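Local coordinates for protein putative nucleotide-diphospho-sugar transferase (Desulfovibrio desulfuricans subsp. desulfuricans, PDB 3CGX) that probably transfers a sugar from a nucleotide-diphospho-sugar donor to an acceptor not yet identified, at residues S5-F10 against R105-G110; V11-P16 against E67-W72; P114-E119 against L184-W189. All coordinates share one frame; numbering follows the deposited sequence. Where two conformers were deposited one is given.

Contact 1 lies within the central mixed sheet of a single-chain domain probably of the GT-A type, pairing strands 5-11 and 105-109 at its middle; contacts 2 and 3 lie beyond the ends of its strands. Contact 2 begins where strand 5-11 ends: the loop at 11-16 folds against helix 65-73, with its centre about 19 Å from that of contact 1. Contact 3 lies on the other side of the chain's centre from contact 2, their nearest atoms about 11 Å apart, and joins the loop after strand 105-109 to the segment after strand 183-185. Its centre is about 13 Å from that of contact 1, which it touches where Met109 CE packs 4.2 Å from Tyr116 CD2. An imidazole, probably from the crystallisation liquor, lies about 4 Å from the Lys12 side chain.

Contact 1 (S5-F10 against R105-G110)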
# COMPACT_ATOMS: atom_id res chain seq x y z
N SER A 5 -1.36 -17.28 5.28
CA SER A 5 -0.97 -15.88 5.16
C SER A 5 -1.97 -15.11 4.33
O SER A 5 -2.51 -15.62 3.36
CB SER A 5 0.38 -15.75 4.44
OG SER A 5 1.43 -16.14 5.28
N CYS A 6 -2.17 -13.86 4.70
CA CYS A 6 -3.03 -12.98 3.94
C CYS A 6 -2.40 -11.60 3.74
O CYS A 6 -1.75 -11.07 4.63
CB CYS A 6 -4.41 -12.82 4.62
SG CYS A 6 -5.63 -12.06 3.45
N ILE A 7 -2.56 -11.07 2.53
CA ILE A 7 -2.13 -9.70 2.18
C ILE A 7 -3.37 -8.83 2.01
O ILE A 7 -4.27 -9.16 1.23
CB ILE A 7 -1.33 -9.62 0.88
CG1 ILE A 7 -0.06 -10.47 0.92
CG2 ILE A 7 -1.03 -8.16 0.52
CD1 ILE A 7 0.41 -10.88 -0.51
N LEU A 8 -3.44 -7.78 2.82
CA LEU A 8 -4.50 -6.78 2.70
C LEU A 8 -3.93 -5.58 1.97
O LEU A 8 -3.02 -4.90 2.46
CB LEU A 8 -5.03 -6.36 4.04
CG LEU A 8 -5.43 -7.47 5.00
CD1 LEU A 8 -5.80 -6.92 6.41
CD2 LEU A 8 -6.54 -8.36 4.38
N PHE A 9 -4.51 -5.33 0.81
CA PHE A 9 -4.01 -4.34 -0.16
C PHE A 9 -5.00 -3.17 -0.26
O PHE A 9 -6.08 -3.30 -0.76
CB PHE A 9 -3.74 -5.04 -1.49
CG PHE A 9 -3.14 -4.16 -2.58
CD1 PHE A 9 -2.10 -3.27 -2.31
CD2 PHE A 9 -3.55 -4.28 -3.91
CE1 PHE A 9 -1.49 -2.53 -3.34
CE2 PHE A 9 -2.94 -3.50 -4.93
CZ PHE A 9 -1.93 -2.61 -4.61
N PHE A 10 -4.59 -2.04 0.29
CA PHE A 10 -5.44 -0.85 0.42
C PHE A 10 -5.31 0.04 -0.79
O PHE A 10 -4.21 0.49 -1.15
CB PHE A 10 -5.08 -0.10 1.73
CG PHE A 10 -5.85 -0.53 2.94
CD1 PHE A 10 -6.10 -1.87 3.21
CD2 PHE A 10 -6.31 0.43 3.87
CE1 PHE A 10 -6.85 -2.24 4.30
CE2 PHE A 10 -7.01 0.05 5.00
CZ PHE A 10 -7.29 -1.27 5.21
N ARG A 105 -0.92 -15.18 9.72
CA ARG A 105 -0.04 -14.06 9.47
C ARG A 105 -0.67 -13.16 8.43
O ARG A 105 -1.09 -13.62 7.38
CB ARG A 105 1.32 -14.54 8.96
CG ARG A 105 2.19 -15.31 9.98
CD ARG A 105 3.37 -15.90 9.25
NE ARG A 105 3.01 -17.17 8.63
CZ ARG A 105 3.48 -17.63 7.49
NH1 ARG A 105 4.37 -16.94 6.79
NH2 ARG A 105 3.06 -18.81 7.04
N VAL A 106 -0.69 -11.87 8.73
CA VAL A 106 -1.32 -10.90 7.90
C VAL A 106 -0.48 -9.65 7.74
O VAL A 106 0.03 -9.11 8.71
CB VAL A 106 -2.71 -10.48 8.50
CG1 VAL A 106 -3.39 -9.44 7.62
CG2 VAL A 106 -3.60 -11.71 8.68
N VAL A 107 -0.31 -9.22 6.49
CA VAL A 107 0.34 -7.93 6.21
C VAL A 107 -0.65 -7.02 5.49
O VAL A 107 -1.44 -7.45 4.64
CB VAL A 107 1.71 -8.06 5.42
CG1 VAL A 107 2.75 -8.94 6.22
CG2 VAL A 107 1.49 -8.60 4.09
N LEU A 108 -0.63 -5.75 5.88
CA LEU A 108 -1.47 -4.74 5.25
C LEU A 108 -0.55 -3.68 4.63
O LEU A 108 0.36 -3.17 5.26
CB LEU A 108 -2.45 -4.16 6.29
CG LEU A 108 -3.52 -3.12 5.91
CD1 LEU A 108 -4.59 -3.05 7.04
CD2 LEU A 108 -2.90 -1.78 5.66
N MSE A 109 -0.77 -3.37 3.37
CA MSE A 109 0.04 -2.40 2.70
C MSE A 109 -0.75 -1.52 1.80
O MSE A 109 -1.84 -1.88 1.34
CB MSE A 109 1.08 -3.14 1.89
CG MSE A 109 0.54 -3.91 0.71
SE MSE A 109 2.02 -5.07 0.02
CE MSE A 109 3.22 -3.71 -0.61
N GLY A 110 -0.17 -0.36 1.51
CA GLY A 110 -0.80 0.62 0.65
C GLY A 110 -0.44 0.45 -0.82
O GLY A 110 0.30 -0.46 -1.22
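Strands 5-10 and 105-109 run parallel in exact register from Ser5 opposite Arg105 to Phe9 opposite Met109, their axes 4.7 Å apart and inclined by 15°. Five backbone hydrogen bonds step along the ladder, from Cys6 N to Arg105 O at 2.9 Å to the nearly straight bond from Phe10 N to Met109 O. On the face carrying Leu8 and Leu108, the Phe10 ring is the main meeting point: Leu108 CD2 sits over its centre, 4.1 Å from the centroid, while CD1 of the same leucine touches Phe10 CE1 at 3.6 Å. Leu108 CG lies anti to the backbone N (chi1 -177°), which carries both methyls toward that ring. Leu8 CD1 leans across the same face and packs on Val106 CG1 at 3.7 Å. Met91, Met95 and Phe99 of helix 87-100 cover this side. On the other face Ile7 CG1 and Val107 CG2 lie side by side, 4.0 Å apart, with Leu125 of helix 118-127 against both residues. At the strand start Ser5 OG rests 3.3 Å above the guanidinium plane of Arg105 without a hydrogen bond to it; the guanidinium is held instead by Glu4 and the carbonyl of Leu125. Helices on both faces of parallel neighbouring strands are the hallmark of a Rossmann-like alpha/beta sandwich, consistent with the GT-A clan.

Contact 2 (V11-P16 against E67-W72)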
# COMPACT_ATOMS: atom_id res chain seq x y z
N VAL A 11 -6.46 0.25 -1.44
CA VAL A 11 -6.61 0.95 -2.71
C VAL A 11 -7.83 1.89 -2.68
O VAL A 11 -8.66 1.83 -1.81
CB VAL A 11 -6.79 -0.09 -3.89
CG1 VAL A 11 -5.58 -1.07 -4.00
CG2 VAL A 11 -8.14 -0.90 -3.77
N LYS A 12 -7.86 2.80 -3.62
CA LYS A 12 -9.03 3.62 -3.95
C LYS A 12 -9.32 3.54 -5.47
O LYS A 12 -8.40 3.44 -6.29
CB LYS A 12 -8.82 5.08 -3.54
CG LYS A 12 -10.01 5.97 -3.71
CD LYS A 12 -9.86 7.31 -3.04
CE LYS A 12 -11.11 8.20 -3.29
NZ LYS A 12 -10.88 9.51 -2.68
N TYR A 13 -10.61 3.55 -5.83
CA TYR A 13 -10.97 3.51 -7.24
C TYR A 13 -10.34 4.76 -7.89
O TYR A 13 -10.50 5.86 -7.38
CB TYR A 13 -12.48 3.43 -7.52
CG TYR A 13 -12.68 3.08 -8.95
CD1 TYR A 13 -12.65 1.74 -9.36
CD2 TYR A 13 -12.80 4.08 -9.93
CE1 TYR A 13 -12.74 1.39 -10.73
CE2 TYR A 13 -12.90 3.74 -11.29
CZ TYR A 13 -12.85 2.39 -11.68
OH TYR A 13 -12.92 2.02 -13.01
N PRO A 14 -9.58 4.58 -8.99
CA PRO A 14 -8.80 5.68 -9.63
C PRO A 14 -9.62 6.63 -10.50
O PRO A 14 -9.40 6.74 -11.72
CB PRO A 14 -7.76 4.93 -10.44
CG PRO A 14 -8.52 3.66 -10.86
CD PRO A 14 -9.37 3.29 -9.68
N GLU A 15 -10.56 7.32 -9.86
CA GLU A 15 -11.40 8.30 -10.55
C GLU A 15 -10.72 9.66 -10.61
O GLU A 15 -10.27 10.15 -9.56
CB GLU A 15 -12.70 8.48 -9.80
CG GLU A 15 -13.66 9.34 -10.54
CD GLU A 15 -14.97 9.49 -9.78
OE1 GLU A 15 -15.23 8.69 -8.84
OE2 GLU A 15 -15.72 10.43 -10.12
N PRO A 16 -10.65 10.28 -11.80
CA PRO A 16 -10.01 11.61 -11.86
C PRO A 16 -10.62 12.59 -10.86
O PRO A 16 -11.86 12.67 -10.69
CB PRO A 16 -10.19 12.04 -13.34
CG PRO A 16 -10.28 10.75 -14.05
CD PRO A 16 -11.04 9.83 -13.15
N GLU A 67 -18.88 -3.73 -8.63
CA GLU A 67 -18.78 -4.16 -10.02
C GLU A 67 -17.74 -3.32 -10.78
O GLU A 67 -17.13 -3.77 -11.76
CB GLU A 67 -20.16 -4.14 -10.70
CG GLU A 67 -21.10 -5.19 -10.20
CD GLU A 67 -20.62 -6.61 -10.44
OE1 GLU A 67 -19.95 -6.85 -11.47
OE2 GLU A 67 -20.89 -7.49 -9.59
N LYS A 68 -17.51 -2.10 -10.31
CA LYS A 68 -16.48 -1.23 -10.94
C LYS A 68 -15.09 -1.86 -10.72
O LYS A 68 -14.26 -1.99 -11.63
CB LYS A 68 -16.51 0.20 -10.40
CG LYS A 68 -17.47 1.07 -11.08
CD LYS A 68 -17.48 2.48 -10.47
CE LYS A 68 -16.25 3.23 -10.92
NZ LYS A 68 -16.38 4.70 -10.75
N PHE A 69 -14.90 -2.37 -9.51
CA PHE A 69 -13.67 -3.07 -9.15
C PHE A 69 -13.48 -4.37 -9.92
O PHE A 69 -12.38 -4.67 -10.38
CB PHE A 69 -13.55 -3.29 -7.63
CG PHE A 69 -12.85 -2.14 -6.93
CD1 PHE A 69 -11.46 -2.02 -7.01
CD2 PHE A 69 -13.58 -1.16 -6.30
CE1 PHE A 69 -10.80 -0.93 -6.42
CE2 PHE A 69 -12.94 -0.05 -5.72
CZ PHE A 69 -11.54 0.05 -5.77
N LYS A 70 -14.56 -5.14 -10.05
CA LYS A 70 -14.50 -6.41 -10.80
C LYS A 70 -14.17 -6.12 -12.27
O LYS A 70 -13.35 -6.82 -12.90
CB LYS A 70 -15.80 -7.24 -10.65
CG LYS A 70 -16.11 -7.55 -9.21
CD LYS A 70 -17.10 -8.68 -8.91
CE LYS A 70 -18.07 -9.04 -9.98
NZ LYS A 70 -19.27 -9.76 -9.35
N ALA A 71 -14.81 -5.11 -12.84
CA ALA A 71 -14.60 -4.77 -14.25
C ALA A 71 -13.18 -4.27 -14.50
O ALA A 71 -12.64 -4.41 -15.59
CB ALA A 71 -15.65 -3.75 -14.75
N TRP A 72 -12.57 -3.69 -13.48
CA TRP A 72 -11.23 -3.11 -13.61
C TRP A 72 -10.12 -4.16 -13.40
O TRP A 72 -9.34 -4.44 -14.31
CB TRP A 72 -11.04 -1.94 -12.64
CG TRP A 72 -9.62 -1.42 -12.54
CD1 TRP A 72 -8.67 -1.44 -13.51
CD2 TRP A 72 -9.01 -0.80 -11.40
NE1 TRP A 72 -7.49 -0.88 -13.06
CE2 TRP A 72 -7.67 -0.48 -11.77
CE3 TRP A 72 -9.45 -0.51 -10.11
CZ2 TRP A 72 -6.80 0.13 -10.89
CZ3 TRP A 72 -8.58 0.09 -9.23
CH2 TRP A 72 -7.26 0.40 -9.62
O HOH W 1 -14.00 -0.22 -13.72
O HOH W 2 -15.02 6.25 -8.13
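Tyr13, Phe69 and Trp72 form an aromatic cluster where the loop after strand 5-11 of the alpha/beta fold meets helix 65-73. Within the cluster, Tyr13 turns its ring edge to the face of Phe69 in a T-shaped pair, centroids 5.5 Å apart and planes at 89°, with Tyr13 CD1 above the centre of the Phe69 ring. CG of Tyr13 stands anti to its own N (chi1 -167°), and this lays the ring across the helix, between Lys68 and Trp72, whose plane it meets obliquely. Val11 CG2 extends the apolar patch by touching Phe69 CE1 at 3.8 Å, while Tyr58 stacks on Phe69.

Lys68 CE makes a CH-pi contact with one face of the Tyr13 ring, offset toward the rim, and Pro14 CD lies at the opposite face. Lys68 bends at chi3 (76°), which leaves NZ in an off-centre cation-pi contact with the same ring, 4.1 Å from its centroid. Pro14, centre of an inverse gamma turn, also lays CG over the six-membered ring of Trp72 in a second CH-pi contact. That indole is further fixed by its NE1 bond to Gln41 and a cation-pi contact with Arg37, both on helix 29-47.

The polar contacts across the interface pass through water. One molecule joins Glu15 OE1 to Lys68 NZ, the lysine bond being weak. Tyr13 OH, which also bonds to Arg37, meets a second water at 2.6 Å, and this water donates to the backbone O of Lys68 at 2.8 Å.

Contact 3 (P114-E119 against L184-W189); sequences PDYPCE and LQLPDW
With chi1 at -164°, CG of Tyr116 swings anti to its backbone N and the phenol ring reaches across to Trp189, while Asp115 takes chi1 61°, its CG lying between N and the carbonyl carbon, and brings its carboxylate to the indole's nitrogen edge. Tyr116 presents its edge to the indole face: CD1 stands over the centre of the ring system, 3.5 Å from Trp189 CD2, and the planes are 76° apart. This is an edge-to-face pair, with 4.9 Å between the centroids of the phenol and the indole's six-membered ring. The hydrogen bond from Trp189 NE1 to Asp115 OD1 is 2.9 Å long and almost straight. It lies in the plane of the indole yet reaches the oxygen from above the carboxylate plane. Face and edge of Trp189 are thus both engaged by consecutive residues of one loop, which limits how the indole can turn. Pro117 CD adds a contact at the far rim, 3.5 Å from Trp189 CH2. The hydrogen-bond partner of Tyr116 OH is the hydroxyl of Tyr144 on strand 143-149. The contact thereby ties the loop leading into helix 118-127 to the segment leaving edge strand 183-185, with Val121 of that helix against Tyr116 and Leu201 of helix 195-204 against Asp115.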
# COMPACT_ATOMS: atom_id res chain seq x y z
N PRO A 114 4.64 1.71 -6.21
CA PRO A 114 4.49 0.78 -7.33
C PRO A 114 5.72 -0.03 -7.65
O PRO A 114 5.61 -1.08 -8.24
CB PRO A 114 4.12 1.70 -8.48
CG PRO A 114 4.69 3.01 -8.12
CD PRO A 114 4.49 3.11 -6.67
N ASP A 115 6.88 0.46 -7.28
CA ASP A 115 8.12 -0.26 -7.58
C ASP A 115 8.59 -1.18 -6.44
O ASP A 115 9.74 -1.63 -6.43
CB ASP A 115 9.29 0.68 -7.93
CG ASP A 115 9.67 1.65 -6.80
OD1 ASP A 115 8.86 1.98 -5.89
OD2 ASP A 115 10.83 2.13 -6.83
N TYR A 116 7.75 -1.38 -5.44
CA TYR A 116 8.18 -2.14 -4.31
C TYR A 116 8.39 -3.59 -4.73
O TYR A 116 7.49 -4.19 -5.29
CB TYR A 116 7.15 -2.12 -3.20
CG TYR A 116 7.70 -2.59 -1.86
CD1 TYR A 116 8.53 -1.75 -1.10
CD2 TYR A 116 7.38 -3.81 -1.33
CE1 TYR A 116 9.02 -2.14 0.13
CE2 TYR A 116 7.86 -4.20 -0.09
CZ TYR A 116 8.68 -3.37 0.62
OH TYR A 116 9.16 -3.75 1.88
N PRO A 117 9.55 -4.17 -4.42
CA PRO A 117 9.70 -5.57 -4.85
C PRO A 117 8.85 -6.57 -4.05
O PRO A 117 8.90 -6.62 -2.83
CB PRO A 117 11.20 -5.82 -4.71
CG PRO A 117 11.78 -4.67 -3.98
CD PRO A 117 10.68 -3.72 -3.59
N CYS A 118 8.08 -7.35 -4.79
CA CYS A 118 7.17 -8.32 -4.20
C CYS A 118 7.90 -9.24 -3.23
O CYS A 118 7.35 -9.57 -2.19
CB CYS A 118 6.36 -9.11 -5.26
SG CYS A 118 7.21 -10.16 -6.53
N GLU A 119 9.15 -9.57 -3.54
CA GLU A 119 9.89 -10.53 -2.74
C GLU A 119 10.06 -9.98 -1.34
O GLU A 119 10.25 -10.75 -0.42
CB GLU A 119 11.25 -10.94 -3.35
CG GLU A 119 12.18 -9.81 -3.76
CD GLU A 119 12.02 -9.37 -5.18
OE1 GLU A 119 10.88 -9.17 -5.61
OE2 GLU A 119 13.06 -9.19 -5.85
N LEU A 184 9.99 -6.56 13.34
CA LEU A 184 10.84 -6.54 12.15
C LEU A 184 10.65 -5.25 11.38
O LEU A 184 9.53 -4.88 10.97
CB LEU A 184 10.53 -7.72 11.25
CG LEU A 184 11.30 -7.80 9.93
CD1 LEU A 184 12.72 -8.25 10.08
CD2 LEU A 184 10.48 -8.72 9.03
N GLN A 185 11.75 -4.57 11.15
CA GLN A 185 11.71 -3.33 10.40
C GLN A 185 12.14 -3.59 8.98
O GLN A 185 13.21 -4.10 8.73
CB GLN A 185 12.58 -2.29 11.08
CG GLN A 185 12.57 -0.99 10.39
CD GLN A 185 13.37 0.07 11.14
OE1 GLN A 185 13.30 0.16 12.37
NE2 GLN A 185 14.09 0.89 10.40
N LEU A 186 11.27 -3.25 8.03
CA LEU A 186 11.55 -3.45 6.60
C LEU A 186 12.24 -2.20 6.12
O LEU A 186 12.28 -1.21 6.85
CB LEU A 186 10.27 -3.65 5.79
CG LEU A 186 9.46 -4.90 6.12
CD1 LEU A 186 8.09 -4.77 5.51
CD2 LEU A 186 10.18 -6.14 5.63
N PRO A 187 12.79 -2.23 4.89
CA PRO A 187 13.51 -1.06 4.39
C PRO A 187 12.65 0.18 4.26
O PRO A 187 11.46 0.11 4.00
CB PRO A 187 13.95 -1.53 2.98
CG PRO A 187 14.00 -2.99 3.07
CD PRO A 187 12.84 -3.34 3.91
N ASP A 188 13.26 1.34 4.40
CA ASP A 188 12.53 2.58 4.12
C ASP A 188 12.16 2.64 2.61
O ASP A 188 12.92 2.17 1.73
CB ASP A 188 13.35 3.82 4.41
CG ASP A 188 13.87 3.90 5.84
OD1 ASP A 188 13.52 3.10 6.72
OD2 ASP A 188 14.70 4.79 6.06
N TRP A 189 10.99 3.20 2.33
CA TRP A 189 10.53 3.33 0.95
C TRP A 189 9.73 4.61 0.77
O TRP A 189 9.16 5.13 1.74
CB TRP A 189 9.66 2.13 0.53
CG TRP A 189 9.88 1.72 -0.92
CD1 TRP A 189 9.17 2.13 -2.02
CD2 TRP A 189 10.89 0.82 -1.41
NE1 TRP A 189 9.68 1.55 -3.15
CE2 TRP A 189 10.72 0.71 -2.80
CE3 TRP A 189 11.92 0.08 -0.81
CZ2 TRP A 189 11.56 -0.07 -3.60
CZ3 TRP A 189 12.71 -0.72 -1.60
CH2 TRP A 189 12.55 -0.78 -2.98